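Local coordinates for protein cpftsy (PDB 4AK9) that probably serves as the chloroplast signal recognition particle receptor, a SIMIBI-class GTPase that helps deliver proteins to the thylakoid membrane, at residues A[257-261]-A[262-266]; A[223-226]-A[227-231]. All blocks are in the same frame, centred on the assembly; numbering follows the deposited sequence.

How the contacts relate
Following the chain from the N terminus, contact 2 comes first: 223-226 and 227-231 are successive turns of the end of helix 215-231, whose inner face lies on helix 184-197 and strand 117-123 and whose tail leads toward strand 238-244. Contact 1 follows after that strand, where helix 251-261 ends and the chain turns through 262-266 into strand 266-270, beside strand 238-244. Each contact joins adjoining segments and closes only a turn, and the two stand in series without nesting or crossing. Their centres lie about 15 Å apart, yet they meet where I262 CD1 packs at 4.0 Å against K225 CG, joining the exit of helix 251-261 to the last turns of helix 215-231.

Contact 1: residues A[257-261]-A[262-266]; sequences EFNQV and IGVTG
The side-chain oxygen OD1 of N259 is gripped by two donors: the backbone N of V264, 3.3 Å away, and a water at 2.7 Å from OD1 that also donates to V264 O. The N-H of V264 approaches in the plane of the N259 side-chain carbonyl, at a C=O...N angle of 152°. The side chain thus holds V264 N directly and V264 O through the water. With CG anti to the backbone N (chi1 -177°), the amide stands out from the flank of the last helical turn, and the chain returning through V264 passes beside it. V264 CG2 lies 3.9 Å from N259 CA, beside the polar bridge. This is the exit of helix 251-261 toward strand 266-270 in the P-loop GTPase fold. The last turn closes with I262 N bonded to F258 O at 3.0 Å, before I262 leaves helical geometry. Its CG2 sits 3.6 Å from that F258 O, while I262 and V264 pack on V239 and L241 of strand 238-244. An alanine in place of N259 would remove OD1 and would probably leave V264 N without its acceptor and the water with one anchor fewer. R222 of helix 215-231 donates its NE to V261 O.

Contact 2: residues A[223-226]-A[227-231]; sequences GCKR and AVSKA
Four consecutive i to i+4 backbone hydrogen bonds run from 223-226 to 227-231, between 2.9 and 3.0 Å long, from A227 N to G223 O through to K230 N to R226 O. They form regular alpha-helix in the last turns of helix 215-231, one of the helices flanking the central sheet of the GTPase domain. Along its inner face C224 and V228 both rest on L188 of helix 184-197, and they reach M120 and V118 of strand 117-123 respectively. V228 CG2 packs 3.3 Å from C224 O, one turn back. A227 CB likewise sits over the preceding turn, 3.5 Å from G223 O. On another side of the helix K225 begins with CG anti to the backbone N (chi1 -163°), then bends at each later torsion, which turns the end of the chain forward along the helix and brings NZ beside S229 OG. R226, in contrast, extends from CG to NE and sends NH1 into a salt bridge with E219. S229 OG is hydrogen-bonded to A235 O in the loop that follows, tying the helix end to that loop, and the same OG accepts a hydrogen bond from K225 NZ at 2.8 Å.

Contact 1: residues A[257-261]-A[262-266]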
# COMPACT_ATOMS: atom_id res chain seq x y z
N GLU A 257 -0.07 16.31 3.83
CA GLU A 257 0.91 17.35 4.08
C GLU A 257 0.68 18.54 3.16
O GLU A 257 0.65 19.69 3.63
CB GLU A 257 2.33 16.81 3.90
CG GLU A 257 2.75 15.85 5.01
CD GLU A 257 4.04 15.08 4.69
OE1 GLU A 257 4.99 15.70 4.14
OE2 GLU A 257 4.11 13.86 5.01
N PHE A 258 0.51 18.29 1.86
CA PHE A 258 0.28 19.41 0.95
C PHE A 258 -1.00 20.17 1.25
O PHE A 258 -1.07 21.39 1.15
CB PHE A 258 0.32 18.97 -0.54
CG PHE A 258 1.70 19.01 -1.14
CD1 PHE A 258 2.61 17.98 -0.91
CD2 PHE A 258 2.11 20.11 -1.87
CE1 PHE A 258 3.89 18.02 -1.44
CE2 PHE A 258 3.40 20.16 -2.40
CZ PHE A 258 4.30 19.12 -2.18
N ASN A 259 -2.06 19.46 1.66
CA ASN A 259 -3.32 20.14 1.90
C ASN A 259 -3.27 20.98 3.18
O ASN A 259 -4.06 21.88 3.37
CB ASN A 259 -4.47 19.13 1.95
CG ASN A 259 -5.84 19.79 2.12
OD1 ASN A 259 -6.28 20.62 1.31
ND2 ASN A 259 -6.55 19.37 3.17
N GLN A 260 -2.33 20.67 4.06
CA GLN A 260 -2.13 21.54 5.22
C GLN A 260 -1.42 22.84 4.81
O GLN A 260 -1.65 23.88 5.44
CB GLN A 260 -1.29 20.84 6.29
CG GLN A 260 -2.12 20.00 7.24
CD GLN A 260 -1.25 19.30 8.26
OE1 GLN A 260 -0.40 18.48 7.90
NE2 GLN A 260 -1.43 19.64 9.55
N VAL A 261 -0.55 22.77 3.80
CA VAL A 261 0.13 23.96 3.27
C VAL A 261 -0.79 24.89 2.45
O VAL A 261 -0.80 26.12 2.66
CB VAL A 261 1.38 23.59 2.44
CG1 VAL A 261 2.05 24.85 1.87
CG2 VAL A 261 2.38 22.80 3.30
N ILE A 262 -1.58 24.30 1.54
CA ILE A 262 -2.39 25.06 0.59
C ILE A 262 -3.71 24.34 0.35
O ILE A 262 -3.78 23.11 0.40
CB ILE A 262 -1.57 25.28 -0.76
CG1 ILE A 262 -2.33 26.17 -1.74
CG2 ILE A 262 -1.20 23.93 -1.42
CD1 ILE A 262 -1.45 26.62 -2.96
N GLY A 263 -4.76 25.09 0.08
CA GLY A 263 -6.08 24.51 -0.12
C GLY A 263 -6.18 23.76 -1.46
O GLY A 263 -6.48 24.38 -2.50
N VAL A 264 -5.99 22.44 -1.43
CA VAL A 264 -6.05 21.60 -2.65
C VAL A 264 -7.50 21.45 -3.08
O VAL A 264 -8.36 21.11 -2.26
CB VAL A 264 -5.43 20.21 -2.36
CG1 VAL A 264 -5.58 19.27 -3.58
CG2 VAL A 264 -3.96 20.34 -1.98
N THR A 265 -7.78 21.71 -4.35
CA THR A 265 -9.15 21.64 -4.85
C THR A 265 -9.39 20.35 -5.64
O THR A 265 -10.55 20.00 -5.92
CB THR A 265 -9.48 22.86 -5.73
OG1 THR A 265 -8.61 22.87 -6.87
CG2 THR A 265 -9.24 24.15 -4.93
N GLY A 266 -8.33 19.66 -6.01
CA GLY A 266 -8.50 18.42 -6.78
C GLY A 266 -7.19 17.66 -6.89
O GLY A 266 -6.12 18.26 -6.83
O HOH W 1 -8.61 21.59 0.47

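Contact 2: residues A[223-226]-A[227-231]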
# COMPACT_ATOMS: atom_id res chain seq x y z
N GLY A 223 3.52 31.74 -0.20
CA GLY A 223 3.88 33.02 -0.79
C GLY A 223 3.48 33.10 -2.25
O GLY A 223 3.09 34.17 -2.74
N CYS A 224 3.57 31.96 -2.95
CA CYS A 224 3.12 31.89 -4.33
C CYS A 224 1.62 32.05 -4.43
O CYS A 224 1.12 32.73 -5.34
CB CYS A 224 3.50 30.53 -4.96
SG CYS A 224 5.23 30.41 -5.43
N LYS A 225 0.89 31.41 -3.51
CA LYS A 225 -0.56 31.53 -3.52
C LYS A 225 -0.92 33.00 -3.30
O LYS A 225 -1.80 33.53 -3.98
CB LYS A 225 -1.21 30.66 -2.44
CG LYS A 225 -2.70 30.45 -2.68
CD LYS A 225 -3.54 30.71 -1.43
CE LYS A 225 -3.72 32.21 -1.12
NZ LYS A 225 -4.96 32.87 -1.72
N ARG A 226 -0.22 33.65 -2.39
CA ARG A 226 -0.54 35.06 -2.06
C ARG A 226 -0.25 36.02 -3.21
O ARG A 226 -1.06 36.91 -3.50
CB ARG A 226 0.21 35.52 -0.83
CG ARG A 226 -0.28 34.88 0.45
CD ARG A 226 0.47 35.48 1.64
NE ARG A 226 0.43 34.57 2.77
CZ ARG A 226 1.50 33.95 3.26
NH1 ARG A 226 2.70 34.17 2.75
NH2 ARG A 226 1.35 33.12 4.29
N ALA A 227 0.89 35.83 -3.87
CA ALA A 227 1.25 36.60 -5.06
C ALA A 227 0.25 36.42 -6.18
O ALA A 227 -0.07 37.39 -6.88
CB ALA A 227 2.63 36.23 -5.53
N VAL A 228 -0.23 35.20 -6.39
CA VAL A 228 -1.22 34.94 -7.42
C VAL A 228 -2.52 35.68 -7.09
O VAL A 228 -3.07 36.37 -7.95
CB VAL A 228 -1.47 33.39 -7.59
CG1 VAL A 228 -2.76 33.13 -8.35
CG2 VAL A 228 -0.31 32.76 -8.34
N SER A 229 -3.00 35.54 -5.85
CA SER A 229 -4.27 36.20 -5.45
C SER A 229 -4.18 37.73 -5.44
O SER A 229 -5.17 38.42 -5.67
CB SER A 229 -4.74 35.72 -4.07
OG SER A 229 -5.12 34.35 -4.14
N LYS A 230 -3.00 38.26 -5.17
CA LYS A 230 -2.80 39.71 -5.23
C LYS A 230 -2.85 40.21 -6.68
O LYS A 230 -3.42 41.27 -6.96
CB LYS A 230 -1.48 40.09 -4.60
CG LYS A 230 -1.15 41.56 -4.71
CD LYS A 230 0.04 41.89 -3.85
CE LYS A 230 0.61 43.24 -4.23
NZ LYS A 230 1.75 43.60 -3.33
N ALA A 231 -2.26 39.46 -7.60
CA ALA A 231 -2.29 39.84 -9.02
C ALA A 231 -3.69 39.71 -9.59
O ALA A 231 -4.08 40.47 -10.47
CB ALA A 231 -1.32 39.00 -9.84